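Local coordinates for exocyst complex component EXO70 (Saccharomyces cerevisiae, PDB 2B1E), which forms part of the exocyst, the complex that tethers secretory vesicles to sites of exocytosis, and plays a role in assembling that complex, at residues Ile389-Asn394 with Asn407-Arg412; Ile413-Leu418 with Lys505-Ser510. One frame throughout, in Å; residues are numbered along the deposited sequence.

Contact 1. Residues Ile389-Asn394 with Asn407-Arg412; sequences IALMPN and NKHKQR
L391 and M392, where helix 364-391 runs out, close on H409 from two directions, one over the imidazole and one at its rim. L391 CB sits 3.9 Å from the centroid of the H409 ring and 16° off its normal, a CH-pi contact over one face; K408 CB lies over the opposite face, so the ring is held between its own neighbour and the other segment. The two branches of L391 then diverge: CD1 presses on H409 CB at 3.4 Å, while CD2 reaches R412 NH1 at 3.6 Å, a van der Waals contact of a methyl with the guanidinium, which it meets obliquely. R412 gets there as a fully extended chain, CG anti to the backbone N (chi1 177°), and its polar end is held elsewhere, NE by a hydrogen bond to N307.

M392 is the first residue to leave helical geometry. M392 CG meets H409 CD2 at 3.5 Å near the ring plane, and M392 SD follows along the same edge, 4.7 Å from the H409 centroid, a Met-aromatic contact. A bend at the last torsion (chi3 102°) turns M392 CE away from the imidazole and onto the aliphatic K408 CG, 3.5 Å away; the amino end of that lysine turns to the carbonyl of S405.

The N-cap position of helix 410-429 is taken by H409, whose backbone N donates to N407 OD1 at 3.0 Å, closing an Asx turn. K410 NZ bonds to N407 O at 2.6 Å and also to S404 O, so the lysine braces the loop leading into the helix.

The chemistry divides accordingly: carbon, sulfur, the imidazole and one guanidinium nitrogen make the junction between segments, whereas the polar bonds shape 407-412 itself and tie it to its surroundings, which implies a surface joint that rests on van der Waals, CH-pi and Met-aromatic contact.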
loop_
_atom_site.group_PDB
_atom_site.type_symbol
_atom_site.label_atom_id
_atom_site.label_comp_id
_atom_site.label_asym_id
_atom_site.label_seq_id
_atom_site.Cartn_x
_atom_site.Cartn_y
_atom_site.Cartn_z
ATOM N N ILE A 389 -22.622 22.300 16.895
ATOM C CA ILE A 389 -23.656 22.797 15.987
ATOM C C ILE A 389 -25.021 22.242 16.401
ATOM O O ILE A 389 -26.053 22.894 16.236
ATOM C CB ILE A 389 -23.358 22.360 14.534
ATOM C CG1 ILE A 389 -22.082 23.053 14.040
ATOM C CG2 ILE A 389 -24.533 22.682 13.632
ATOM C CD1 ILE A 389 -21.635 22.609 12.670
ATOM N N ALA A 390 -25.015 21.027 16.933
ATOM C CA ALA A 390 -26.243 20.378 17.373
ATOM C C ALA A 390 -26.804 21.016 18.645
ATOM O O ALA A 390 -28.014 21.186 18.763
ATOM C CB ALA A 390 -25.984 18.892 17.610
ATOM N N LEU A 391 -25.931 21.372 19.587
ATOM C CA LEU A 391 -26.375 21.965 20.847
ATOM C C LEU A 391 -26.494 23.483 20.818
ATOM O O LEU A 391 -27.230 24.057 21.616
ATOM C CB LEU A 391 -25.437 21.570 21.989
ATOM C CG LEU A 391 -25.320 20.080 22.305
ATOM C CD1 LEU A 391 -24.225 19.872 23.324
ATOM C CD2 LEU A 391 -26.646 19.539 22.805
ATOM N N MET A 392 -25.754 24.123 19.913
ATOM C CA MET A 392 -25.780 25.585 19.766
ATOM C C MET A 392 -25.805 25.899 18.267
ATOM O O MET A 392 -24.805 26.314 17.684
ATOM C CB MET A 392 -24.537 26.209 20.420
ATOM C CG MET A 392 -24.419 25.930 21.921
ATOM S SD MET A 392 -22.867 26.528 22.643
ATOM C CE MET A 392 -23.429 28.009 23.439
ATOM N N PRO A 393 -26.968 25.700 17.630
ATOM C CA PRO A 393 -27.195 25.933 16.200
ATOM C C PRO A 393 -26.746 27.306 15.690
ATOM O O PRO A 393 -26.244 27.424 14.574
ATOM C CB PRO A 393 -28.704 25.751 16.058
ATOM C CG PRO A 393 -29.036 24.788 17.130
ATOM C CD PRO A 393 -28.213 25.273 18.291
ATOM N N ASN A 394 -26.921 28.332 16.517
ATOM C CA ASN A 394 -26.582 29.703 16.128
ATOM C C ASN A 394 -25.150 30.183 16.329
ATOM O O ASN A 394 -24.766 31.225 15.791
ATOM C CB ASN A 394 -27.515 30.673 16.848
ATOM C CG ASN A 394 -28.946 30.532 16.395
ATOM O OD1 ASN A 394 -29.274 30.846 15.252
ATOM N ND2 ASN A 394 -29.806 30.046 17.283
ATOM N N ASN A 407 -18.835 28.185 24.781
ATOM C CA ASN A 407 -19.308 26.810 24.733
ATOM C C ASN A 407 -19.947 26.487 26.079
ATOM O O ASN A 407 -19.242 26.238 27.061
ATOM C CB ASN A 407 -18.145 25.863 24.466
ATOM C CG ASN A 407 -18.607 24.449 24.199
ATOM O OD1 ASN A 407 -19.766 24.106 24.447
ATOM N ND2 ASN A 407 -17.702 23.617 23.698
ATOM N N LYS A 408 -21.279 26.482 26.128
ATOM C CA LYS A 408 -21.986 26.211 27.378
ATOM C C LYS A 408 -22.220 24.720 27.632
ATOM O O LYS A 408 -22.789 24.353 28.654
ATOM C CB LYS A 408 -23.351 26.918 27.394
ATOM C CG LYS A 408 -23.348 28.393 26.956
ATOM C CD LYS A 408 -22.537 29.279 27.882
ATOM C CE LYS A 408 -22.535 30.740 27.383
ATOM N NZ LYS A 408 -21.563 31.573 28.142
ATOM N N HIS A 409 -21.779 23.867 26.716
ATOM C CA HIS A 409 -22.010 22.429 26.849
ATOM C C HIS A 409 -20.737 21.588 26.899
ATOM O O HIS A 409 -20.735 20.444 26.446
ATOM C CB HIS A 409 -22.865 21.969 25.665
ATOM C CG HIS A 409 -24.097 22.796 25.468
ATOM N ND1 HIS A 409 -25.272 22.546 26.140
ATOM C CD2 HIS A 409 -24.315 23.913 24.730
ATOM C CE1 HIS A 409 -26.161 23.476 25.831
ATOM N NE2 HIS A 409 -25.606 24.316 24.977
ATOM N N LYS A 410 -19.669 22.134 27.460
ATOM C CA LYS A 410 -18.409 21.403 27.488
ATOM C C LYS A 410 -18.450 20.082 28.240
ATOM O O LYS A 410 -17.810 19.114 27.830
ATOM C CB LYS A 410 -17.294 22.311 28.021
ATOM C CG LYS A 410 -17.057 23.518 27.111
ATOM C CD LYS A 410 -15.807 24.312 27.461
ATOM C CE LYS A 410 -16.006 25.134 28.719
ATOM N NZ LYS A 410 -17.202 25.996 28.593
ATOM N N GLN A 411 -19.217 20.022 29.322
ATOM C CA GLN A 411 -19.289 18.787 30.090
ATOM C C GLN A 411 -19.846 17.644 29.248
ATOM O O GLN A 411 -19.242 16.576 29.177
ATOM C CB GLN A 411 -20.142 18.979 31.354
ATOM C CG GLN A 411 -20.254 17.703 32.203
ATOM C CD GLN A 411 -20.879 17.965 33.560
ATOM O OE1 GLN A 411 -21.968 18.532 33.658
ATOM N NE2 GLN A 411 -20.191 17.555 34.614
ATOM N N ARG A 412 -20.987 17.879 28.598
ATOM C CA ARG A 412 -21.621 16.861 27.757
ATOM C C ARG A 412 -20.817 16.534 26.501
ATOM O O ARG A 412 -20.689 15.363 26.131
ATOM C CB ARG A 412 -23.033 17.299 27.342
ATOM C CG ARG A 412 -23.693 16.292 26.404
ATOM C CD ARG A 412 -25.092 16.669 25.930
ATOM N NE ARG A 412 -25.592 15.624 25.033
ATOM C CZ ARG A 412 -26.781 15.629 24.439
ATOM N NH1 ARG A 412 -27.629 16.633 24.632
ATOM N NH2 ARG A 412 -27.122 14.623 23.647
#

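Contact 2. Residues Ile413-Leu418 with Lys505-Ser510; sequences IGFFIL and KQYKLS
Helical residues 413-418 face an irregular strip of chain, 505-510, and the backbones come closest at F415 and Y507, whose CA atoms are 6.6 Å apart. F415 is the side chain that bridges them. A first torsion of 176° swings its phenyl out from the helix to take Y507 CB over one face, 3.6 Å from the F415 centroid and 18° off the normal, a CH-pi contact. The Y507 ring itself meets it obliquely, planes at 47°, with Y507 CD1 3.6 Å from F415 CD2. K508 O and L509 N lie at the edge of the phenyl, in its plane, K508 O 3.5 Å from F415 CZ.

This is a linker between consecutive helices, 483-504 and 512-537, laid against helix 410-429 in the all-helical rod of Exo70. L509 runs antiparallel to F415, bringing L509 CD2 to 3.5 Å from F415 CD1, and the same methyl looks more loosely onto L418 CB, 4.3 Å away. M456 of helix 440-473 touches both L509 and L418. Replacing F415 with an alanine is likely to open a gap between helix and linker, depriving Y507 CB and L509 CD2 of the ring they rest on. K508 points its CB away from the helix, and its NZ donates to K505 O on a lone pair in the carbonyl plane, a bond within the linker.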
loop_
_atom_site.group_PDB
_atom_site.type_symbol
_atom_site.label_atom_id
_atom_site.label_comp_id
_atom_site.label_asym_id
_atom_site.label_seq_id
_atom_site.Cartn_x
_atom_site.Cartn_y
_atom_site.Cartn_z
ATOM N N ILE A 413 -20.303 17.564 25.829
ATOM C CA ILE A 413 -19.509 17.351 24.630
ATOM C C ILE A 413 -18.242 16.588 25.020
ATOM O O ILE A 413 -17.818 15.663 24.316
ATOM C CB ILE A 413 -19.149 18.696 23.950
ATOM C CG1 ILE A 413 -20.418 19.333 23.372
ATOM C CG2 ILE A 413 -18.095 18.466 22.864
ATOM C CD1 ILE A 413 -20.275 20.834 22.998
ATOM N N GLY A 414 -17.652 16.954 26.153
ATOM C CA GLY A 414 -16.458 16.254 26.601
ATOM C C GLY A 414 -16.733 14.771 26.803
ATOM O O GLY A 414 -15.949 13.909 26.394
ATOM N N PHE A 415 -17.863 14.475 27.436
ATOM C CA PHE A 415 -18.273 13.096 27.703
ATOM C C PHE A 415 -18.502 12.352 26.384
ATOM O O PHE A 415 -18.015 11.233 26.186
ATOM C CB PHE A 415 -19.558 13.103 28.539
ATOM C CG PHE A 415 -20.125 11.730 28.799
ATOM C CD1 PHE A 415 -19.513 10.870 29.709
ATOM C CD2 PHE A 415 -21.264 11.294 28.125
ATOM C CE1 PHE A 415 -20.027 9.587 29.947
ATOM C CE2 PHE A 415 -21.791 10.011 28.356
ATOM C CZ PHE A 415 -21.167 9.157 29.270
ATOM N N PHE A 416 -19.260 12.972 25.485
ATOM C CA PHE A 416 -19.550 12.386 24.178
ATOM C C PHE A 416 -18.262 12.003 23.434
ATOM O O PHE A 416 -18.125 10.868 22.966
ATOM C CB PHE A 416 -20.401 13.379 23.366
ATOM C CG PHE A 416 -20.647 12.979 21.933
ATOM C CD1 PHE A 416 -21.194 11.730 21.613
ATOM C CD2 PHE A 416 -20.367 13.870 20.905
ATOM C CE1 PHE A 416 -21.458 11.382 20.288
ATOM C CE2 PHE A 416 -20.627 13.540 19.566
ATOM C CZ PHE A 416 -21.174 12.293 19.255
ATOM N N ILE A 417 -17.301 12.919 23.347
ATOM C CA ILE A 417 -16.058 12.611 22.641
ATOM C C ILE A 417 -15.294 11.473 23.334
ATOM O O ILE A 417 -14.766 10.570 22.673
ATOM C CB ILE A 417 -15.132 13.854 22.535
ATOM C CG1 ILE A 417 -15.875 15.011 21.854
ATOM C CG2 ILE A 417 -13.878 13.505 21.720
ATOM C CD1 ILE A 417 -16.462 14.653 20.469
ATOM N N LEU A 418 -15.237 11.505 24.660
ATOM C CA LEU A 418 -14.531 10.456 25.383
ATOM C C LEU A 418 -15.190 9.089 25.206
ATOM O O LEU A 418 -14.496 8.076 25.126
ATOM C CB LEU A 418 -14.412 10.812 26.866
ATOM C CG LEU A 418 -13.394 11.920 27.163
ATOM C CD1 LEU A 418 -13.608 12.421 28.564
ATOM C CD2 LEU A 418 -11.977 11.418 26.988
ATOM N N LYS A 505 -24.083 13.544 37.169
ATOM C CA LYS A 505 -24.691 12.215 37.281
ATOM C C LYS A 505 -25.235 11.718 35.947
ATOM O O LYS A 505 -25.389 10.516 35.740
ATOM C CB LYS A 505 -25.818 12.230 38.320
ATOM C CG LYS A 505 -25.324 12.307 39.757
ATOM C CD LYS A 505 -26.482 12.363 40.736
ATOM C CE LYS A 505 -26.004 12.590 42.168
ATOM N NZ LYS A 505 -27.174 12.715 43.092
ATOM N N GLN A 506 -25.504 12.644 35.036
ATOM C CA GLN A 506 -26.045 12.293 33.719
ATOM C C GLN A 506 -25.014 11.686 32.766
ATOM O O GLN A 506 -25.374 11.175 31.705
ATOM C CB GLN A 506 -26.669 13.538 33.065
ATOM C CG GLN A 506 -27.569 14.346 34.008
ATOM C CD GLN A 506 -28.156 15.597 33.365
ATOM O OE1 GLN A 506 -27.607 16.128 32.404
ATOM N NE2 GLN A 506 -29.259 16.085 33.911
ATOM N N TYR A 507 -23.739 11.726 33.142
ATOM C CA TYR A 507 -22.685 11.194 32.282
ATOM C C TYR A 507 -21.902 10.089 32.975
ATOM O O TYR A 507 -21.061 10.350 33.823
ATOM C CB TYR A 507 -21.759 12.336 31.859
ATOM C CG TYR A 507 -22.541 13.521 31.343
ATOM C CD1 TYR A 507 -23.283 13.427 30.168
ATOM C CD2 TYR A 507 -22.628 14.702 32.084
ATOM C CE1 TYR A 507 -24.101 14.475 29.745
ATOM C CE2 TYR A 507 -23.442 15.757 31.666
ATOM C CZ TYR A 507 -24.177 15.632 30.501
ATOM O OH TYR A 507 -25.013 16.648 30.104
ATOM N N LYS A 508 -22.176 8.847 32.601
ATOM C CA LYS A 508 -21.503 7.723 33.228
ATOM C C LYS A 508 -20.467 7.086 32.313
ATOM O O LYS A 508 -20.808 6.407 31.342
ATOM C CB LYS A 508 -22.551 6.696 33.681
ATOM C CG LYS A 508 -23.596 7.287 34.642
ATOM C CD LYS A 508 -24.610 6.251 35.126
ATOM C CE LYS A 508 -25.761 6.902 35.905
ATOM N NZ LYS A 508 -25.327 7.665 37.118
ATOM N N LEU A 509 -19.194 7.336 32.617
ATOM C CA LEU A 509 -18.101 6.778 31.829
ATOM C C LEU A 509 -17.977 5.297 32.164
ATOM O O LEU A 509 -18.266 4.882 33.285
ATOM C CB LEU A 509 -16.784 7.500 32.142
ATOM C CG LEU A 509 -16.657 8.967 31.714
ATOM C CD1 LEU A 509 -15.419 9.600 32.350
ATOM C CD2 LEU A 509 -16.577 9.054 30.197
ATOM N N SER A 510 -17.548 4.506 31.188
ATOM C CA SER A 510 -17.394 3.070 31.380
ATOM C C SER A 510 -15.949 2.702 31.702
ATOM O O SER A 510 -15.690 1.867 32.572
ATOM C CB SER A 510 -17.844 2.330 30.120
ATOM O OG SER A 510 -19.169 2.692 29.764
#

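In the fold
From the N terminus, the chain passes through helix 364-391 and reaches contact 1, which closes a loop of twelve non-helical residues as 407-412 returns beside the helix end. Helix 410-429 then begins, and its next turns carry the first half of contact 2. The second half arrives only after 86 mostly helical residues, including helices 440-473 and 483-504. The two closures are therefore in series, neither nesting nor crossing, with centres about 14 Å apart. They touch directly: R412 CB packs on Y507 OH, and L391 CD1 on I413 CG1. Helix 410-429 is shared, joined to the end of helix 364-391 and to the linker before helix 512-537.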